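Local structure of lovastatin nonaketide synthase, polyketide synthase component (Aspergillus terreus, 7CPX) at residues T1962-Q1976 / E1983-S1995. The protein builds the nonaketide backbone of lovastatin from malonyl-CoA as an iterative, multidomain polyketide synthase, working as a homodimer together with the enoyl reductase LovC. The protein carries 2 engineered substitutions. Numbering follows the deposited sequence.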
loop_
_atom_site.group_PDB
_atom_site.type_symbol
_atom_site.label_atom_id
_atom_site.label_comp_id
_atom_site.label_asym_id
_atom_site.label_seq_id
_atom_site.Cartn_x
_atom_site.Cartn_y
_atom_site.Cartn_z
ATOM N N THR A 1962 -14.760 -50.024 4.575
ATOM C CA THR A 1962 -13.532 -49.769 5.313
ATOM C C THR A 1962 -13.420 -50.761 6.460
ATOM O O THR A 1962 -14.420 -51.285 6.958
ATOM C CB THR A 1962 -13.481 -48.335 5.856
ATOM O OG1 THR A 1962 -14.627 -48.092 6.682
ATOM C CG2 THR A 1962 -13.453 -47.328 4.717
ATOM N N ASP A 1963 -12.178 -51.011 6.874
ATOM C CA ASP A 1963 -11.897 -51.832 8.043
ATOM C C ASP A 1963 -11.612 -51.009 9.290
ATOM O O ASP A 1963 -11.743 -51.533 10.402
ATOM C CB ASP A 1963 -10.705 -52.755 7.769
ATOM C CG ASP A 1963 -10.928 -53.655 6.570
ATOM O OD1 ASP A 1963 -12.098 -53.986 6.284
ATOM O OD2 ASP A 1963 -9.934 -54.032 5.915
ATOM N N SER A 1964 -11.228 -49.742 9.135
ATOM C CA SER A 1964 -11.001 -48.860 10.269
ATOM C C SER A 1964 -11.192 -47.418 9.820
ATOM O O SER A 1964 -10.789 -47.047 8.715
ATOM C CB SER A 1964 -9.600 -49.050 10.857
ATOM O OG SER A 1964 -9.381 -48.169 11.944
ATOM N N ILE A 1965 -11.809 -46.615 10.688
ATOM C CA ILE A 1965 -12.061 -45.205 10.415
ATOM C C ILE A 1965 -11.703 -44.388 11.648
ATOM O O ILE A 1965 -11.590 -44.910 12.760
ATOM C CB ILE A 1965 -13.528 -44.934 10.011
ATOM C CG1 ILE A 1965 -14.471 -45.149 11.199
ATOM C CG2 ILE A 1965 -13.925 -45.829 8.852
ATOM C CD1 ILE A 1965 -15.915 -44.847 10.889
ATOM N N LEU A 1966 -11.538 -43.084 11.436
ATOM C CA LEU A 1966 -11.250 -42.134 12.500
ATOM C C LEU A 1966 -12.301 -41.037 12.482
ATOM O O LEU A 1966 -12.622 -40.502 11.417
ATOM C CB LEU A 1966 -9.854 -41.530 12.334
ATOM C CG LEU A 1966 -9.466 -40.428 13.324
ATOM C CD1 LEU A 1966 -9.444 -40.958 14.745
ATOM C CD2 LEU A 1966 -8.119 -39.832 12.957
ATOM N N VAL A 1967 -12.832 -40.707 13.656
ATOM C CA VAL A 1967 -13.820 -39.647 13.818
ATOM C C VAL A 1967 -13.199 -38.576 14.700
ATOM O O VAL A 1967 -12.752 -38.867 15.818
ATOM C CB VAL A 1967 -15.128 -40.171 14.429
ATOM C CG1 VAL A 1967 -16.175 -39.073 14.450
ATOM C CG2 VAL A 1967 -15.628 -41.375 13.653
ATOM N N LEU A 1968 -13.192 -37.341 14.210
ATOM C CA LEU A 1968 -12.474 -36.244 14.842
ATOM C C LEU A 1968 -13.440 -35.344 15.601
ATOM O O LEU A 1968 -14.458 -34.910 15.053
ATOM C CB LEU A 1968 -11.708 -35.430 13.798
ATOM C CG LEU A 1968 -11.018 -34.161 14.304
ATOM C CD1 LEU A 1968 -10.077 -34.476 15.454
ATOM C CD2 LEU A 1968 -10.267 -33.480 13.173
ATOM N N ASN A 1969 -13.106 -35.071 16.859
ATOM C CA ASN A 1969 -13.871 -34.176 17.719
ATOM C C ASN A 1969 -15.381 -34.431 17.647
ATOM O O ASN A 1969 -16.154 -33.515 17.359
ATOM C CB ASN A 1969 -13.563 -32.726 17.379
ATOM C CG ASN A 1969 -14.120 -31.757 18.401
ATOM O OD1 ASN A 1969 -14.434 -32.139 19.528
ATOM N ND2 ASN A 1969 -14.246 -30.495 18.013
ATOM N N PRO A 1970 -15.826 -35.658 17.897
ATOM C CA PRO A 1970 -17.258 -35.911 17.999
ATOM C C PRO A 1970 -17.761 -35.584 19.391
ATOM O O PRO A 1970 -16.974 -35.546 20.350
ATOM C CB PRO A 1970 -17.366 -37.411 17.704
ATOM C CG PRO A 1970 -16.104 -37.961 18.257
ATOM C CD PRO A 1970 -15.049 -36.903 18.029
ATOM N N PRO A 1971 -19.060 -35.337 19.551
ATOM C CA PRO A 1971 -19.610 -35.187 20.902
ATOM C C PRO A 1971 -19.342 -36.428 21.741
ATOM O O PRO A 1971 -19.331 -37.553 21.240
ATOM C CB PRO A 1971 -21.108 -34.986 20.654
ATOM C CG PRO A 1971 -21.185 -34.390 19.295
ATOM C CD PRO A 1971 -20.027 -34.944 18.512
ATOM N N SER A 1972 -19.110 -36.204 23.037
ATOM C CA SER A 1972 -18.812 -37.313 23.940
ATOM C C SER A 1972 -19.865 -38.407 23.819
ATOM O O SER A 1972 -19.540 -39.595 23.681
ATOM C CB SER A 1972 -18.731 -36.800 25.378
ATOM O OG SER A 1972 -19.952 -36.200 25.771
ATOM N N ILE A 1973 -21.140 -38.018 23.856
ATOM C CA ILE A 1973 -22.206 -38.967 23.561
ATOM C C ILE A 1973 -21.988 -39.565 22.181
ATOM O O ILE A 1973 -22.124 -40.778 21.979
ATOM C CB ILE A 1973 -23.583 -38.283 23.662
ATOM C CG1 ILE A 1973 -23.752 -37.579 25.011
ATOM C CG2 ILE A 1973 -24.695 -39.306 23.475
ATOM C CD1 ILE A 1973 -25.014 -36.754 25.099
ATOM N N CYS A 1974 -21.640 -38.717 21.211
ATOM C CA CYS A 1974 -21.388 -39.204 19.863
ATOM C C CYS A 1974 -20.200 -40.153 19.838
ATOM O O CYS A 1974 -20.216 -41.147 19.112
ATOM C CB CYS A 1974 -21.161 -38.033 18.909
ATOM S SG CYS A 1974 -21.118 -38.502 17.165
ATOM N N GLY A 1975 -19.161 -39.868 20.622
ATOM C CA GLY A 1975 -18.027 -40.777 20.668
ATOM C C GLY A 1975 -18.408 -42.148 21.194
ATOM O O GLY A 1975 -18.074 -43.178 20.595
ATOM N N GLN A 1976 -19.130 -42.180 22.316
ATOM C CA GLN A 1976 -19.540 -43.462 22.884
ATOM C C GLN A 1976 -20.436 -44.226 21.918
ATOM O O GLN A 1976 -20.262 -45.436 21.713
ATOM C CB GLN A 1976 -20.257 -43.240 24.215
ATOM C CG GLN A 1976 -20.832 -44.507 24.830
ATOM C CD GLN A 1976 -21.460 -44.261 26.187
ATOM O OE1 GLN A 1976 -21.360 -43.167 26.741
ATOM N NE2 GLN A 1976 -22.114 -45.281 26.729
ATOM N N GLU A 1983 -18.550 -51.337 17.057
ATOM C CA GLU A 1983 -18.531 -52.684 17.613
ATOM C C GLU A 1983 -19.624 -53.545 16.995
ATOM O O GLU A 1983 -19.381 -54.699 16.620
ATOM C CB GLU A 1983 -18.695 -52.625 19.132
ATOM C CG GLU A 1983 -17.524 -51.987 19.857
ATOM C CD GLU A 1983 -17.823 -51.713 21.317
ATOM O OE1 GLU A 1983 -18.938 -52.047 21.770
ATOM O OE2 GLU A 1983 -16.945 -51.160 22.012
ATOM N N GLU A 1984 -20.836 -53.000 16.876
ATOM C CA GLU A 1984 -21.941 -53.779 16.324
ATOM C C GLU A 1984 -21.703 -54.122 14.858
ATOM O O GLU A 1984 -21.960 -55.254 14.431
ATOM C CB GLU A 1984 -23.255 -53.016 16.490
ATOM C CG GLU A 1984 -23.711 -52.875 17.935
ATOM C CD GLU A 1984 -24.005 -54.209 18.590
ATOM O OE1 GLU A 1984 -24.110 -55.221 17.865
ATOM O OE2 GLU A 1984 -24.131 -54.248 19.833
ATOM N N ILE A 1985 -21.214 -53.159 14.069
ATOM C CA ILE A 1985 -20.983 -53.376 12.645
ATOM C C ILE A 1985 -19.608 -53.964 12.366
ATOM O O ILE A 1985 -19.292 -54.258 11.205
ATOM C CB ILE A 1985 -21.155 -52.055 11.865
ATOM C CG1 ILE A 1985 -21.381 -52.329 10.377
ATOM C CG2 ILE A 1985 -19.934 -51.169 12.053
ATOM C CD1 ILE A 1985 -21.683 -51.085 9.567
ATOM N N GLY A 1986 -18.782 -54.151 13.392
ATOM C CA GLY A 1986 -17.449 -54.684 13.188
ATOM C C GLY A 1986 -16.523 -53.763 12.427
ATOM O O GLY A 1986 -15.714 -54.236 11.623
ATOM N N LEU A 1987 -16.621 -52.457 12.657
ATOM C CA LEU A 1987 -15.736 -51.474 12.048
ATOM C C LEU A 1987 -14.928 -50.791 13.143
ATOM O O LEU A 1987 -15.500 -50.249 14.095
ATOM C CB LEU A 1987 -16.531 -50.444 11.241
ATOM C CG LEU A 1987 -15.727 -49.320 10.580
ATOM C CD1 LEU A 1987 -14.511 -49.875 9.865
ATOM C CD2 LEU A 1987 -16.594 -48.541 9.605
ATOM N N GLN A 1988 -13.605 -50.818 13.004
ATOM C CA GLN A 1988 -12.704 -50.282 14.020
ATOM C C GLN A 1988 -12.765 -48.761 13.991
ATOM O O GLN A 1988 -12.160 -48.115 13.134
ATOM C CB GLN A 1988 -11.285 -50.784 13.782
ATOM C CG GLN A 1988 -10.285 -50.336 14.831
ATOM C CD GLN A 1988 -8.982 -51.107 14.753
ATOM O OE1 GLN A 1988 -8.914 -52.272 15.146
ATOM N NE2 GLN A 1988 -7.941 -50.462 14.241
ATOM N N VAL A 1989 -13.487 -48.181 14.943
ATOM C CA VAL A 1989 -13.682 -46.739 15.021
ATOM C C VAL A 1989 -12.714 -46.168 16.044
ATOM O O VAL A 1989 -12.665 -46.631 17.191
ATOM C CB VAL A 1989 -15.134 -46.396 15.393
ATOM C CG1 VAL A 1989 -15.278 -44.905 15.635
ATOM C CG2 VAL A 1989 -16.082 -46.853 14.303
ATOM N N HIS A 1990 -11.945 -45.165 15.633
ATOM C CA HIS A 1990 -11.067 -44.424 16.523
ATOM C C HIS A 1990 -11.670 -43.053 16.781
ATOM O O HIS A 1990 -12.276 -42.456 15.887
ATOM C CB HIS A 1990 -9.667 -44.276 15.924
ATOM C CG HIS A 1990 -8.998 -45.579 15.619
ATOM N ND1 HIS A 1990 -8.344 -46.322 16.576
ATOM C CD2 HIS A 1990 -8.881 -46.270 14.460
ATOM C CE1 HIS A 1990 -7.853 -47.416 16.021
ATOM N NE2 HIS A 1990 -8.164 -47.409 14.738
ATOM N N LEU A 1991 -11.521 -42.567 18.009
ATOM C CA LEU A 1991 -12.043 -41.270 18.412
ATOM C C LEU A 1991 -10.887 -40.318 18.673
ATOM O O LEU A 1991 -9.944 -40.663 19.394
ATOM C CB LEU A 1991 -12.910 -41.388 19.666
ATOM C CG LEU A 1991 -14.103 -42.341 19.602
ATOM C CD1 LEU A 1991 -14.932 -42.211 20.865
ATOM C CD2 LEU A 1991 -14.953 -42.071 18.373
ATOM N N ALA A 1992 -10.962 -39.126 18.090
ATOM C CA ALA A 1992 -9.998 -38.066 18.330
ATOM C C ALA A 1992 -10.748 -36.823 18.783
ATOM O O ALA A 1992 -11.753 -36.447 18.172
ATOM C CB ALA A 1992 -9.180 -37.767 17.073
ATOM N N THR A 1993 -10.268 -36.199 19.854
ATOM C CA THR A 1993 -10.892 -35.005 20.404
ATOM C C THR A 1993 -9.844 -33.920 20.586
ATOM O O THR A 1993 -8.722 -34.193 21.023
ATOM C CB THR A 1993 -11.577 -35.295 21.747
ATOM O OG1 THR A 1993 -12.220 -34.107 22.223
ATOM C CG2 THR A 1993 -10.563 -35.766 22.778
ATOM N N THR A 1994 -10.217 -32.690 20.244
ATOM C CA THR A 1994 -9.349 -31.532 20.396
ATOM C C THR A 1994 -9.615 -30.773 21.689
ATOM O O THR A 1994 -9.018 -29.714 21.910
ATOM C CB THR A 1994 -9.514 -30.591 19.201
ATOM O OG1 THR A 1994 -10.870 -30.134 19.131
ATOM C CG2 THR A 1994 -9.157 -31.307 17.912
ATOM N N SER A 1995 -10.495 -31.285 22.542
ATOM C CA SER A 1995 -10.809 -30.633 23.805
ATOM C C SER A 1995 -9.569 -30.531 24.687
ATOM O O SER A 1995 -8.878 -31.523 24.919
ATOM C CB SER A 1995 -11.912 -31.398 24.537
ATOM O OG SER A 1995 -12.242 -30.770 25.763
#
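The imidazole of His1990 turns an edge of its ring to strand 1964-1968, where Ser1964 OG and Ile1965 O lie near the ring plane; Ser1964 OG is 3.1 Å from His1990 NE2. That same ring nitrogen accepts a bent hydrogen bond from the side-chain amide of Gln1988, whose NE2 lies somewhat out of the ring plane. Leu1966 CD1 reaches His1990 CB, short of the ring, at 3.5 Å, the two side chains crossing at about a right angle. Gln1988 O takes two donors from opposite faces of its carbonyl plane, Ser1964 OG at 3.0 Å and Ile1965 N at 2.9 Å; the serine hydroxyl, anti to its backbone nitrogen (chi1 179°), swings back to this oxygen. Further bonds, including His1990 N to Ile1965 O and Ala1992 N to Val1967 O, continue the parallel ladder. On the sheet face opposite Ser1964 and His1990, Ile1965 CG1 packs alongside Val1989 CG2 at 3.9 Å, and Leu1991 CD1 rests on Gly1975 of the connecting helix. Strand 1964-1968, helix 1972-1985 and strand 1988-1993 thus form a beta-alpha-beta crossover within a five-stranded parallel sheet. Backbone bonds fix the register; polar groups cluster at the Ser1964/Gln1988/His1990 end of one face, which turns aliphatic towards Leu1968 and Ala1992, while the other is aliphatic.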